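Local coordinates for Adp-heptose LPS heptosyltransferase II (Escherichia coli, PDB 1PSW), which transfers the second heptose from ADP-L-glycero-beta-D-manno-heptose onto the heptosyl-Kdo2-lipid A module during assembly of the lipopolysaccharide core, at residues A[81-95]-A[102-116]. Residues are numbered along the deposited sequence; the frame is centred on the assembly and turned at random.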
loop_
_atom_site.group_PDB
_atom_site.type_symbol
_atom_site.label_atom_id
_atom_site.label_comp_id
_atom_site.label_asym_id
_atom_site.label_seq_id
_atom_site.Cartn_x
_atom_site.Cartn_y
_atom_site.Cartn_z
ATOM N N TYR A 81 -11.256 -25.312 0.840
ATOM C CA TYR A 81 -10.371 -24.572 -0.047
ATOM C C TYR A 81 -9.561 -25.526 -0.911
ATOM O O TYR A 81 -8.987 -26.500 -0.418
ATOM C CB TYR A 81 -9.422 -23.687 0.763
ATOM C CG TYR A 81 -10.091 -22.499 1.398
ATOM C CD1 TYR A 81 -10.611 -21.463 0.616
ATOM C CD2 TYR A 81 -10.210 -22.403 2.783
ATOM C CE1 TYR A 81 -11.233 -20.360 1.203
ATOM C CE2 TYR A 81 -10.830 -21.311 3.375
ATOM C CZ TYR A 81 -11.336 -20.295 2.580
ATOM O OH TYR A 81 -11.948 -19.215 3.168
ATOM N N ASP A 82 -9.528 -25.237 -2.206
ATOM C CA ASP A 82 -8.789 -26.043 -3.166
ATOM C C ASP A 82 -7.294 -25.725 -3.095
ATOM O O ASP A 82 -6.450 -26.620 -3.154
ATOM C CB ASP A 82 -9.289 -25.760 -4.585
ATOM C CG ASP A 82 -10.720 -26.216 -4.809
ATOM O OD1 ASP A 82 -10.990 -27.421 -4.648
ATOM O OD2 ASP A 82 -11.574 -25.372 -5.148
ATOM N N ARG A 83 -6.973 -24.440 -2.973
ATOM C CA ARG A 83 -5.583 -24.001 -2.907
ATOM C C ARG A 83 -5.365 -22.971 -1.811
ATOM O O ARG A 83 -6.315 -22.381 -1.298
ATOM C CB ARG A 83 -5.157 -23.376 -4.235
ATOM C CG ARG A 83 -5.209 -24.293 -5.432
ATOM C CD ARG A 83 -4.626 -23.593 -6.648
ATOM N NE ARG A 83 -4.387 -24.516 -7.753
ATOM C CZ ARG A 83 -3.682 -24.215 -8.836
ATOM N NH1 ARG A 83 -3.142 -23.009 -8.961
ATOM N NH2 ARG A 83 -3.511 -25.119 -9.794
ATOM N N ALA A 84 -4.102 -22.754 -1.465
ATOM C CA ALA A 84 -3.748 -21.767 -0.459
ATOM C C ALA A 84 -2.433 -21.106 -0.855
ATOM O O ALA A 84 -1.539 -21.757 -1.399
ATOM C CB ALA A 84 -3.618 -22.424 0.906
ATOM N N TYR A 85 -2.332 -19.807 -0.597
ATOM C CA TYR A 85 -1.124 -19.045 -0.903
ATOM C C TYR A 85 -0.717 -18.297 0.360
ATOM O O TYR A 85 -1.511 -17.550 0.925
ATOM C CB TYR A 85 -1.381 -18.040 -2.037
ATOM C CG TYR A 85 -1.659 -18.674 -3.380
ATOM C CD1 TYR A 85 -0.618 -19.000 -4.255
ATOM C CD2 TYR A 85 -2.959 -18.998 -3.760
ATOM C CE1 TYR A 85 -0.871 -19.633 -5.468
ATOM C CE2 TYR A 85 -3.215 -19.635 -4.974
ATOM C CZ TYR A 85 -2.171 -19.951 -5.818
ATOM O OH TYR A 85 -2.418 -20.599 -7.009
ATOM N N VAL A 86 0.516 -18.507 0.803
ATOM C CA VAL A 86 1.014 -17.841 1.997
ATOM C C VAL A 86 1.977 -16.750 1.554
ATOM O O VAL A 86 3.035 -17.041 0.992
ATOM C CB VAL A 86 1.737 -18.844 2.931
ATOM C CG1 VAL A 86 2.151 -18.161 4.226
ATOM C CG2 VAL A 86 0.819 -20.023 3.234
ATOM N N LEU A 87 1.609 -15.493 1.802
ATOM C CA LEU A 87 2.429 -14.352 1.378
ATOM C C LEU A 87 3.463 -13.885 2.390
ATOM O O LEU A 87 4.546 -13.446 2.012
ATOM C CB LEU A 87 1.514 -13.196 0.951
ATOM C CG LEU A 87 0.534 -13.582 -0.174
ATOM C CD1 LEU A 87 -0.268 -12.360 -0.636
ATOM C CD2 LEU A 87 1.314 -14.176 -1.346
ATOM N N PRO A 88 3.145 -13.956 3.690
ATOM C CA PRO A 88 4.155 -13.516 4.658
ATOM C C PRO A 88 5.308 -14.519 4.585
ATOM O O PRO A 88 5.155 -15.588 3.993
ATOM C CB PRO A 88 3.410 -13.585 5.992
ATOM C CG PRO A 88 1.980 -13.340 5.595
ATOM C CD PRO A 88 1.847 -14.176 4.352
ATOM N N ASN A 89 6.454 -14.187 5.168
ATOM C CA ASN A 89 7.594 -15.099 5.141
ATOM C C ASN A 89 7.725 -15.899 6.434
ATOM O O ASN A 89 8.406 -16.917 6.460
ATOM C CB ASN A 89 8.894 -14.324 4.898
ATOM C CG ASN A 89 9.033 -13.853 3.463
ATOM O OD1 ASN A 89 9.148 -14.661 2.540
ATOM N ND2 ASN A 89 9.017 -12.539 3.267
ATOM N N SER A 90 7.065 -15.444 7.495
ATOM C CA SER A 90 7.147 -16.118 8.785
ATOM C C SER A 90 6.739 -17.581 8.696
ATOM O O SER A 90 5.888 -17.962 7.892
ATOM C CB SER A 90 6.271 -15.417 9.818
ATOM O OG SER A 90 4.909 -15.695 9.588
ATOM N N PHE A 91 7.370 -18.397 9.528
ATOM C CA PHE A 91 7.086 -19.819 9.584
ATOM C C PHE A 91 5.642 -20.069 10.028
ATOM O O PHE A 91 4.904 -20.799 9.374
ATOM C CB PHE A 91 8.058 -20.489 10.561
ATOM C CG PHE A 91 7.547 -21.774 11.146
ATOM C CD1 PHE A 91 7.429 -22.919 10.362
ATOM C CD2 PHE A 91 7.159 -21.830 12.480
ATOM C CE1 PHE A 91 6.940 -24.103 10.905
ATOM C CE2 PHE A 91 6.669 -23.006 13.033
ATOM C CZ PHE A 91 6.556 -24.144 12.242
ATOM N N LYS A 92 5.250 -19.453 11.136
ATOM C CA LYS A 92 3.912 -19.633 11.683
ATOM C C LYS A 92 2.786 -19.221 10.737
ATOM O O LYS A 92 1.672 -19.743 10.835
ATOM C CB LYS A 92 3.778 -18.862 12.995
ATOM C CG LYS A 92 3.815 -17.355 12.836
ATOM C CD LYS A 92 3.716 -16.650 14.178
ATOM C CE LYS A 92 3.559 -15.147 13.993
ATOM N NZ LYS A 92 3.439 -14.417 15.290
ATOM N N SER A 93 3.064 -18.298 9.818
ATOM C CA SER A 93 2.030 -17.840 8.889
ATOM C C SER A 93 1.505 -18.942 7.967
ATOM O O SER A 93 0.389 -18.846 7.463
ATOM C CB SER A 93 2.539 -16.659 8.045
ATOM O OG SER A 93 3.458 -17.080 7.047
ATOM N N ALA A 94 2.293 -19.992 7.753
ATOM C CA ALA A 94 1.853 -21.081 6.889
ATOM C C ALA A 94 1.211 -22.244 7.651
ATOM O O ALA A 94 0.898 -23.281 7.064
ATOM C CB ALA A 94 3.022 -21.584 6.051
ATOM N N LEU A 95 1.003 -22.069 8.950
ATOM C CA LEU A 95 0.405 -23.121 9.767
ATOM C C LEU A 95 -1.082 -23.334 9.485
ATOM O O LEU A 95 -1.520 -24.463 9.257
ATOM C CB LEU A 95 0.611 -22.811 11.253
ATOM C CG LEU A 95 2.028 -23.060 11.791
ATOM C CD1 LEU A 95 2.139 -22.569 13.229
ATOM C CD2 LEU A 95 2.344 -24.551 11.705
ATOM N N ILE A 102 -5.876 -28.116 3.463
ATOM C CA ILE A 102 -5.809 -27.714 2.058
ATOM C C ILE A 102 -4.725 -28.517 1.339
ATOM O O ILE A 102 -3.567 -28.520 1.755
ATOM C CB ILE A 102 -5.512 -26.208 1.940
ATOM C CG1 ILE A 102 -6.543 -25.428 2.759
ATOM C CG2 ILE A 102 -5.557 -25.780 0.479
ATOM C CD1 ILE A 102 -6.228 -23.954 2.928
ATOM N N PRO A 103 -5.088 -29.201 0.240
ATOM C CA PRO A 103 -4.156 -30.022 -0.540
ATOM C C PRO A 103 -2.968 -29.312 -1.170
ATOM O O PRO A 103 -1.848 -29.826 -1.141
ATOM C CB PRO A 103 -5.060 -30.663 -1.586
ATOM C CG PRO A 103 -6.094 -29.604 -1.815
ATOM C CD PRO A 103 -6.414 -29.168 -0.403
ATOM N N HIS A 104 -3.211 -28.137 -1.742
ATOM C CA HIS A 104 -2.155 -27.372 -2.402
ATOM C C HIS A 104 -1.852 -26.073 -1.668
ATOM O O HIS A 104 -2.670 -25.159 -1.635
ATOM C CB HIS A 104 -2.571 -27.071 -3.842
ATOM C CG HIS A 104 -2.928 -28.292 -4.630
ATOM N ND1 HIS A 104 -3.937 -29.154 -4.252
ATOM C CD2 HIS A 104 -2.405 -28.805 -5.769
ATOM C CE1 HIS A 104 -4.019 -30.142 -5.124
ATOM N NE2 HIS A 104 -3.101 -29.955 -6.055
ATOM N N ARG A 105 -0.661 -26.004 -1.090
ATOM C CA ARG A 105 -0.229 -24.833 -0.343
ATOM C C ARG A 105 1.052 -24.262 -0.953
ATOM O O ARG A 105 2.118 -24.872 -0.861
ATOM C CB ARG A 105 -0.011 -25.225 1.117
ATOM C CG ARG A 105 -1.208 -25.967 1.715
ATOM C CD ARG A 105 -0.998 -26.305 3.186
ATOM N NE ARG A 105 0.090 -27.263 3.393
ATOM C CZ ARG A 105 0.087 -28.516 2.947
ATOM N NH1 ARG A 105 -0.949 -28.980 2.261
ATOM N NH2 ARG A 105 1.120 -29.311 3.189
ATOM N N THR A 106 0.932 -23.081 -1.563
ATOM C CA THR A 106 2.049 -22.419 -2.244
ATOM C C THR A 106 2.608 -21.178 -1.550
ATOM O O THR A 106 1.888 -20.461 -0.857
ATOM C CB THR A 106 1.632 -21.992 -3.665
ATOM O OG1 THR A 106 1.027 -23.101 -4.340
ATOM C CG2 THR A 106 2.846 -21.514 -4.455
ATOM N N GLY A 107 3.897 -20.924 -1.765
ATOM C CA GLY A 107 4.543 -19.763 -1.180
ATOM C C GLY A 107 6.052 -19.832 -1.293
ATOM O O GLY A 107 6.610 -20.909 -1.505
ATOM N N TRP A 108 6.722 -18.689 -1.178
ATOM C CA TRP A 108 8.179 -18.695 -1.250
ATOM C C TRP A 108 8.688 -19.369 0.017
ATOM O O TRP A 108 8.021 -19.346 1.049
ATOM C CB TRP A 108 8.733 -17.273 -1.365
ATOM C CG TRP A 108 8.322 -16.600 -2.638
ATOM C CD1 TRP A 108 7.283 -15.729 -2.814
ATOM C CD2 TRP A 108 8.913 -16.787 -3.933
ATOM N NE1 TRP A 108 7.191 -15.362 -4.138
ATOM C CE2 TRP A 108 8.178 -15.997 -4.845
ATOM C CE3 TRP A 108 9.994 -17.547 -4.411
ATOM C CZ2 TRP A 108 8.484 -15.945 -6.205
ATOM C CZ3 TRP A 108 10.300 -17.491 -5.770
ATOM C CH2 TRP A 108 9.545 -16.695 -6.648
ATOM N N ARG A 109 9.862 -19.976 -0.065
ATOM C CA ARG A 109 10.437 -20.681 1.073
ATOM C C ARG A 109 10.405 -19.898 2.384
ATOM O O ARG A 109 10.044 -20.447 3.422
ATOM C CB ARG A 109 11.869 -21.108 0.750
ATOM C CG ARG A 109 12.486 -22.044 1.774
ATOM C CD ARG A 109 13.769 -22.657 1.240
ATOM N NE ARG A 109 14.794 -21.655 0.963
ATOM C CZ ARG A 109 15.967 -21.930 0.400
ATOM N NH1 ARG A 109 16.255 -23.176 0.055
ATOM N NH2 ARG A 109 16.849 -20.963 0.186
ATOM N N GLY A 110 10.774 -18.622 2.346
ATOM C CA GLY A 110 10.764 -17.825 3.564
ATOM C C GLY A 110 11.577 -18.465 4.677
ATOM O O GLY A 110 12.739 -18.809 4.471
ATOM N N GLU A 111 10.975 -18.631 5.854
ATOM C CA GLU A 111 11.668 -19.241 6.985
ATOM C C GLU A 111 11.615 -20.763 6.932
ATOM O O GLU A 111 11.045 -21.403 7.817
ATOM C CB GLU A 111 11.061 -18.784 8.311
ATOM C CG GLU A 111 10.952 -17.285 8.480
ATOM C CD GLU A 111 10.612 -16.892 9.908
ATOM O OE1 GLU A 111 9.807 -17.602 10.553
ATOM O OE2 GLU A 111 11.140 -15.862 10.380
HETATM N N MSE A 112 12.200 -21.333 5.881
HETATM C CA MSE A 112 12.252 -22.781 5.700
HETATM C C MSE A 112 10.903 -23.461 5.901
HETATM O O MSE A 112 10.775 -24.345 6.745
HETATM C CB MSE A 112 13.258 -23.393 6.678
HETATM C CG MSE A 112 14.587 -22.657 6.770
HETATM SE SE MSE A 112 15.440 -22.405 5.050
HETATM C CE MSE A 112 15.566 -20.471 5.080
ATOM N N ARG A 113 9.901 -23.063 5.123
ATOM C CA ARG A 113 8.572 -23.652 5.252
ATOM C C ARG A 113 8.394 -24.927 4.433
ATOM O O ARG A 113 7.346 -25.140 3.824
ATOM C CB ARG A 113 7.510 -22.626 4.856
ATOM C CG ARG A 113 7.415 -21.443 5.812
ATOM C CD ARG A 113 7.634 -20.118 5.095
ATOM N NE ARG A 113 6.622 -19.875 4.071
ATOM C CZ ARG A 113 6.626 -18.836 3.242
ATOM N NH1 ARG A 113 7.593 -17.936 3.310
ATOM N NH2 ARG A 113 5.665 -18.690 2.341
ATOM N N TYR A 114 9.410 -25.786 4.437
ATOM C CA TYR A 114 9.350 -27.033 3.680
ATOM C C TYR A 114 8.234 -27.988 4.097
ATOM O O TYR A 114 7.903 -28.915 3.363
ATOM C CB TYR A 114 10.692 -27.764 3.749
ATOM C CG TYR A 114 11.758 -27.159 2.876
ATOM C CD1 TYR A 114 12.799 -26.407 3.424
ATOM C CD2 TYR A 114 11.731 -27.340 1.492
ATOM C CE1 TYR A 114 13.786 -25.857 2.611
ATOM C CE2 TYR A 114 12.713 -26.791 0.679
ATOM C CZ TYR A 114 13.736 -26.055 1.242
ATOM O OH TYR A 114 14.717 -25.526 0.435
ATOM N N GLY A 115 7.660 -27.777 5.271
ATOM C CA GLY A 115 6.590 -28.655 5.703
ATOM C C GLY A 115 5.208 -28.079 5.452
ATOM O O GLY A 115 4.341 -28.723 4.856
ATOM N N LEU A 116 5.006 -26.850 5.906
ATOM C CA LEU A 116 3.726 -26.186 5.750
ATOM C C LEU A 116 3.386 -25.916 4.291
ATOM O O LEU A 116 2.220 -25.736 3.949
ATOM C CB LEU A 116 3.737 -24.880 6.539
ATOM C CG LEU A 116 4.258 -25.017 7.970
ATOM C CD1 LEU A 116 4.090 -23.693 8.689
ATOM C CD2 LEU A 116 3.497 -26.119 8.705
HETATM O O HOH W 1 5.307 -16.540 -0.512
HETATM O O HOH W 2 0.503 -23.882 4.547
#
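Ala84 and Thr106 join neighbouring parallel strands, 83-86 and 104-108, of a beta-alpha-beta unit in the N-terminal Rossmann-like sheet of this GT-B fold. Thr106 N bonds Ala84 O almost straight (N-H...O 175°), and Val86 N answers to Thr106 O at 2.9 Å. On one face the Tyr85 and Thr106 side chains lie side by side, pointing the same way, with Thr106 CB 3.8 Å from Tyr85 CD1, while Thr106 OG1 bonds Asp119 on the next strand. On the other face Ile102 CD1 lies 3.6 Å from Ala84 CB.

Beyond the strands the two loops stay joined. Arg113, its chi2 (123°) off any staggered value, bends again at chi3 and brings its guanidinium against the backbone of residues 86-90; as modelled, with the exact placement doubtful, Val86 O lies at its edge and Pro88 O over one face. With an alanine in place of Arg113, the loops would probably lose this filling and Val86 O and Pro88 O their nearby positive charge. Leu116 CB presses on Ala94 CB at 3.4 Å, a tight carbon pair, and its CD2 meets Leu95 CD2. Glu111 N bonds Asn89 O; its chain, extended beyond CG, carries the carboxylate to Phe91 N, which donates a 2.8 Å hydrogen bond to Glu111 OE1 from above the carboxylate plane.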